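Local coordinates for BugD (Bordetella pertussis Tohama I, PDB 2F5X), which is a periplasmic solute-binding receptor of the tripartite tricarboxylate transporter family that binds aspartic acid, probably for uptake into the cell, at residues V34-L46 and K254-F268. Numbering follows the deposited sequence.
Sequences VARSLAESMRPTL and KLVKSLQAGLADPKF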
loop_
_atom_site.group_PDB
_atom_site.type_symbol
_atom_site.label_atom_id
_atom_site.label_comp_id
_atom_site.label_asym_id
_atom_site.label_seq_id
_atom_site.Cartn_x
_atom_site.Cartn_y
_atom_site.Cartn_z
ATOM N N VAL A 34 -6.533 -1.580 6.944
ATOM C CA VAL A 34 -5.512 -2.054 7.877
ATOM C C VAL A 34 -5.509 -1.172 9.130
ATOM O O VAL A 34 -5.516 -1.665 10.255
ATOM C CB VAL A 34 -4.105 -2.057 7.227
ATOM C CG1 VAL A 34 -3.027 -2.402 8.258
ATOM C CG2 VAL A 34 -4.052 -3.034 6.063
ATOM N N ALA A 35 -5.514 0.140 8.909
ATOM C CA ALA A 35 -5.403 1.112 9.988
ATOM C C ALA A 35 -6.543 0.997 10.983
ATOM O O ALA A 35 -6.317 1.006 12.188
ATOM C CB ALA A 35 -5.340 2.525 9.416
ATOM N N ARG A 36 -7.772 0.859 10.491
ATOM C CA ARG A 36 -8.897 0.851 11.415
ATOM C C ARG A 36 -8.961 -0.433 12.238
ATOM O O ARG A 36 -9.332 -0.402 13.412
ATOM C CB ARG A 36 -10.200 1.195 10.706
ATOM C CG ARG A 36 -10.226 2.700 10.386
ATOM C CD ARG A 36 -11.392 3.182 9.599
ATOM N NE ARG A 36 -11.142 4.509 9.035
ATOM C CZ ARG A 36 -11.603 5.646 9.544
ATOM N NH1 ARG A 36 -12.342 5.644 10.658
ATOM N NH2 ARG A 36 -11.320 6.792 8.939
ATOM N N SER A 37 -8.546 -1.548 11.644
ATOM C CA SER A 37 -8.469 -2.799 12.391
ATOM C C SER A 37 -7.348 -2.750 13.430
ATOM O O SER A 37 -7.534 -3.183 14.567
ATOM C CB SER A 37 -8.285 -3.986 11.449
ATOM O OG SER A 37 -9.464 -4.169 10.678
ATOM N N LEU A 38 -6.196 -2.210 13.036
ATOM C CA LEU A 38 -5.060 -2.067 13.945
ATOM C C LEU A 38 -5.343 -1.080 15.082
ATOM O O LEU A 38 -4.947 -1.306 16.238
ATOM C CB LEU A 38 -3.807 -1.640 13.173
ATOM C CG LEU A 38 -2.517 -1.534 13.996
ATOM C CD1 LEU A 38 -2.180 -2.859 14.682
ATOM C CD2 LEU A 38 -1.388 -1.079 13.104
ATOM N N ALA A 39 -6.025 0.013 14.754
ATOM C CA ALA A 39 -6.416 0.997 15.767
ATOM C C ALA A 39 -7.199 0.321 16.894
ATOM O O ALA A 39 -6.969 0.589 18.078
ATOM C CB ALA A 39 -7.239 2.121 15.116
ATOM N N GLU A 40 -8.095 -0.589 16.520
ATOM C CA GLU A 40 -8.893 -1.323 17.496
ATOM C C GLU A 40 -8.051 -2.288 18.327
ATOM O O GLU A 40 -8.224 -2.373 19.549
ATOM C CB GLU A 40 -10.020 -2.074 16.790
ATOM C CG GLU A 40 -10.901 -2.892 17.710
ATOM C CD GLU A 40 -12.112 -3.480 17.011
ATOM O OE1 GLU A 40 -12.439 -3.047 15.881
ATOM O OE2 GLU A 40 -12.740 -4.383 17.605
ATOM N N SER A 41 -7.145 -3.011 17.670
ATOM C CA SER A 41 -6.361 -4.040 18.356
ATOM C C SER A 41 -5.296 -3.478 19.283
ATOM O O SER A 41 -4.889 -4.153 20.235
ATOM C CB SER A 41 -5.750 -5.052 17.368
ATOM O OG SER A 41 -4.762 -4.466 16.543
HETATM N N MSE A 42 -4.841 -2.256 19.013
HETATM C CA MSE A 42 -3.812 -1.622 19.843
HETATM C C MSE A 42 -4.367 -1.058 21.145
HETATM O O MSE A 42 -3.623 -0.871 22.108
HETATM C CB MSE A 42 -3.125 -0.488 19.082
HETATM C CG MSE A 42 -2.113 -0.942 18.061
HETATM SE SE MSE A 42 -1.420 0.569 17.037
HETATM C CE MSE A 42 -0.164 1.255 18.312
ATOM N N ARG A 43 -5.668 -0.779 21.159
ATOM C CA ARG A 43 -6.303 -0.055 22.267
ATOM C C ARG A 43 -6.061 -0.615 23.686
ATOM O O ARG A 43 -5.728 0.168 24.583
ATOM C CB ARG A 43 -7.800 0.160 21.994
ATOM C CG ARG A 43 -8.510 1.017 23.049
ATOM C CD ARG A 43 -9.981 1.209 22.765
ATOM N NE ARG A 43 -10.615 2.118 23.716
ATOM C CZ ARG A 43 -11.929 2.204 23.906
ATOM N NH1 ARG A 43 -12.761 1.429 23.212
ATOM N NH2 ARG A 43 -12.416 3.066 24.791
ATOM N N PRO A 44 -6.239 -1.926 23.918
ATOM C CA PRO A 44 -6.045 -2.480 25.268
ATOM C C PRO A 44 -4.659 -2.203 25.851
ATOM O O PRO A 44 -4.545 -1.892 27.041
ATOM C CB PRO A 44 -6.237 -3.986 25.053
ATOM C CG PRO A 44 -7.170 -4.058 23.910
ATOM C CD PRO A 44 -6.674 -2.975 22.976
ATOM N N THR A 45 -3.619 -2.299 25.025
ATOM C CA THR A 45 -2.261 -2.066 25.504
ATOM C C THR A 45 -1.857 -0.589 25.498
ATOM O O THR A 45 -1.164 -0.141 26.416
ATOM C CB THR A 45 -1.242 -2.918 24.736
ATOM O OG1 THR A 45 -1.396 -2.698 23.336
ATOM C CG2 THR A 45 -1.555 -4.393 24.897
ATOM N N LEU A 46 -2.283 0.159 24.478
ATOM C CA LEU A 46 -1.999 1.593 24.417
ATOM C C LEU A 46 -2.620 2.325 25.606
ATOM O O LEU A 46 -2.003 3.223 26.180
ATOM C CB LEU A 46 -2.469 2.206 23.084
ATOM C CG LEU A 46 -2.078 3.666 22.800
ATOM C CD1 LEU A 46 -0.553 3.878 22.807
ATOM C CD2 LEU A 46 -2.683 4.155 21.487
ATOM N N LYS A 254 6.535 2.766 24.176
ATOM C CA LYS A 254 5.122 2.478 24.416
ATOM C C LYS A 254 4.421 2.130 23.110
ATOM O O LYS A 254 3.615 1.185 23.051
ATOM C CB LYS A 254 4.431 3.675 25.084
ATOM C CG LYS A 254 2.928 3.488 25.353
ATOM C CD LYS A 254 2.635 2.376 26.356
ATOM C CE LYS A 254 1.143 2.292 26.637
ATOM N NZ LYS A 254 0.790 1.167 27.548
ATOM N N LEU A 255 4.727 2.894 22.063
ATOM C CA LEU A 255 4.159 2.633 20.745
ATOM C C LEU A 255 4.596 1.274 20.192
ATOM O O LEU A 255 3.783 0.568 19.607
ATOM C CB LEU A 255 4.476 3.771 19.769
ATOM C CG LEU A 255 3.667 5.066 19.981
ATOM C CD1 LEU A 255 4.327 6.258 19.273
ATOM C CD2 LEU A 255 2.203 4.919 19.528
ATOM N N VAL A 256 5.865 0.907 20.382
ATOM C CA VAL A 256 6.353 -0.410 19.941
ATOM C C VAL A 256 5.594 -1.540 20.650
ATOM O O VAL A 256 5.120 -2.484 20.006
ATOM C CB VAL A 256 7.889 -0.556 20.140
ATOM C CG1 VAL A 256 8.338 -1.970 19.874
ATOM C CG2 VAL A 256 8.627 0.391 19.207
ATOM N N LYS A 257 5.451 -1.423 21.966
ATOM C CA LYS A 257 4.753 -2.445 22.742
ATOM C C LYS A 257 3.299 -2.585 22.303
ATOM O O LYS A 257 2.777 -3.700 22.204
ATOM C CB LYS A 257 4.811 -2.115 24.232
ATOM C CG LYS A 257 6.149 -2.443 24.842
ATOM C CD LYS A 257 6.299 -1.781 26.196
ATOM C CE LYS A 257 5.602 -2.574 27.265
ATOM N NZ LYS A 257 5.940 -2.024 28.608
ATOM N N SER A 258 2.662 -1.449 22.029
ATOM C CA SER A 258 1.261 -1.424 21.618
ATOM C C SER A 258 1.093 -1.995 20.214
ATOM O O SER A 258 0.158 -2.747 19.963
ATOM C CB SER A 258 0.702 -0.002 21.688
ATOM O OG SER A 258 0.826 0.521 23.000
ATOM N N LEU A 259 2.005 -1.644 19.312
ATOM C CA LEU A 259 1.994 -2.213 17.968
ATOM C C LEU A 259 2.164 -3.732 18.020
ATOM O O LEU A 259 1.419 -4.467 17.369
ATOM C CB LEU A 259 3.072 -1.570 17.075
ATOM C CG LEU A 259 3.231 -2.179 15.671
ATOM C CD1 LEU A 259 1.952 -2.049 14.825
ATOM C CD2 LEU A 259 4.423 -1.581 14.942
ATOM N N GLN A 260 3.119 -4.204 18.819
ATOM C CA GLN A 260 3.353 -5.645 18.915
ATOM C C GLN A 260 2.108 -6.373 19.418
ATOM O O GLN A 260 1.741 -7.430 18.900
ATOM C CB GLN A 260 4.556 -5.930 19.808
ATOM C CG GLN A 260 5.856 -5.625 19.084
ATOM C CD GLN A 260 7.085 -5.841 19.934
ATOM O OE1 GLN A 260 7.014 -6.444 21.018
ATOM N NE2 GLN A 260 8.222 -5.366 19.444
ATOM N N ALA A 261 1.448 -5.785 20.407
ATOM C CA ALA A 261 0.235 -6.382 20.949
ATOM C C ALA A 261 -0.888 -6.343 19.916
ATOM O O ALA A 261 -1.640 -7.306 19.768
ATOM C CB ALA A 261 -0.178 -5.673 22.219
ATOM N N GLY A 262 -0.991 -5.227 19.198
ATOM C CA GLY A 262 -1.978 -5.090 18.134
ATOM C C GLY A 262 -1.828 -6.132 17.034
ATOM O O GLY A 262 -2.822 -6.642 16.515
ATOM N N LEU A 263 -0.590 -6.445 16.663
ATOM C CA LEU A 263 -0.349 -7.434 15.624
ATOM C C LEU A 263 -0.608 -8.842 16.121
ATOM O O LEU A 263 -1.023 -9.693 15.342
ATOM C CB LEU A 263 1.070 -7.345 15.060
ATOM C CG LEU A 263 1.530 -6.043 14.403
ATOM C CD1 LEU A 263 2.877 -6.285 13.732
ATOM C CD2 LEU A 263 0.498 -5.505 13.389
ATOM N N ALA A 264 -0.370 -9.073 17.411
ATOM C CA ALA A 264 -0.529 -10.397 18.006
ATOM C C ALA A 264 -1.988 -10.717 18.335
ATOM O O ALA A 264 -2.288 -11.813 18.790
ATOM C CB ALA A 264 0.338 -10.520 19.278
ATOM N N ASP A 265 -2.879 -9.758 18.095
ATOM C CA ASP A 265 -4.295 -9.894 18.425
ATOM C C ASP A 265 -5.051 -10.771 17.417
ATOM O O ASP A 265 -4.934 -10.562 16.210
ATOM C CB ASP A 265 -4.918 -8.498 18.472
ATOM C CG ASP A 265 -6.402 -8.536 18.686
ATOM O OD1 ASP A 265 -6.825 -8.683 19.853
ATOM O OD2 ASP A 265 -7.211 -8.422 17.748
ATOM N N PRO A 266 -5.840 -11.733 17.901
ATOM C CA PRO A 266 -6.573 -12.650 17.013
ATOM C C PRO A 266 -7.581 -12.000 16.072
ATOM O O PRO A 266 -7.679 -12.433 14.918
ATOM C CB PRO A 266 -7.318 -13.579 17.984
ATOM C CG PRO A 266 -6.671 -13.405 19.290
ATOM C CD PRO A 266 -6.054 -12.052 19.327
ATOM N N LYS A 267 -8.335 -11.013 16.552
ATOM C CA LYS A 267 -9.327 -10.346 15.701
ATOM C C LYS A 267 -8.648 -9.634 14.536
ATOM O O LYS A 267 -9.068 -9.758 13.370
ATOM C CB LYS A 267 -10.183 -9.359 16.505
ATOM C CG LYS A 267 -11.322 -8.739 15.692
ATOM C CD LYS A 267 -12.141 -7.741 16.506
ATOM C CE LYS A 267 -13.184 -7.060 15.627
ATOM N NZ LYS A 267 -14.147 -6.252 16.429
ATOM N N PHE A 268 -7.594 -8.893 14.851
ATOM C CA PHE A 268 -6.820 -8.222 13.809
ATOM C C PHE A 268 -6.287 -9.240 12.800
ATOM O O PHE A 268 -6.453 -9.070 11.593
ATOM C CB PHE A 268 -5.680 -7.402 14.426
ATOM C CG PHE A 268 -4.784 -6.759 13.404
ATOM C CD1 PHE A 268 -5.222 -5.653 12.672
ATOM C CD2 PHE A 268 -3.518 -7.279 13.154
ATOM C CE1 PHE A 268 -4.405 -5.062 11.709
ATOM C CE2 PHE A 268 -2.696 -6.698 12.193
ATOM C CZ PHE A 268 -3.149 -5.581 11.464
HETATM O O HOH W 1 -6.560 -6.247 21.202
#
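With CG of F268 anti to the backbone N (chi1 176°) and CG of L38 placed likewise (chi1 -176°), ring and isobutyl group meet: L38 CD1 lies over one ring face, offset toward the rim, and L38 CB is 3.8 Å from F268 CE1. The V34 carbonyl oxygen reaches the ring edge in plane, and S37, L38 and S41 complete the hole that receives F268. The other branch of L38 touches L259, L38 CD2 lying 3.9 Å from L259 CD1. M42, a selenomethionine, tucks its CE against CB of S258 and the backbone of L259. At G262, which has no side chain, the helices pack closely, the axes of segments 34-46 and 254-263 coming within 7.5 Å; S41 OG lies between the carbonyl oxygens of G262 and L38, at 2.9 Å from G262 O. This knobs-into-holes packing joins helix 30-46 to helix 249-263 and to the start of helix 266-274 on the same flank of a periplasmic binding protein domain, where L38 and L263 also rest on V108 of strand 102-117 and A35 on strand 19-23; the side chain of V34, at the inner end, is about 8 Å from the bound aspartic acid. Polar contacts flank the packing. K254 NZ donates to T45 O over 2.6 Å, at a C=O...donor angle of 158°. Beyond L263 the chain turns, and D265 N-caps helix 266-274 by accepting from F268 N through the anti side of OD2; a water donates to both D265 OD1 and S41 O. At the surface, extended E40 and K267 cross at about a right angle in a salt bridge, K267 NZ meeting E40 OE2 on the syn side at 2.6 Å.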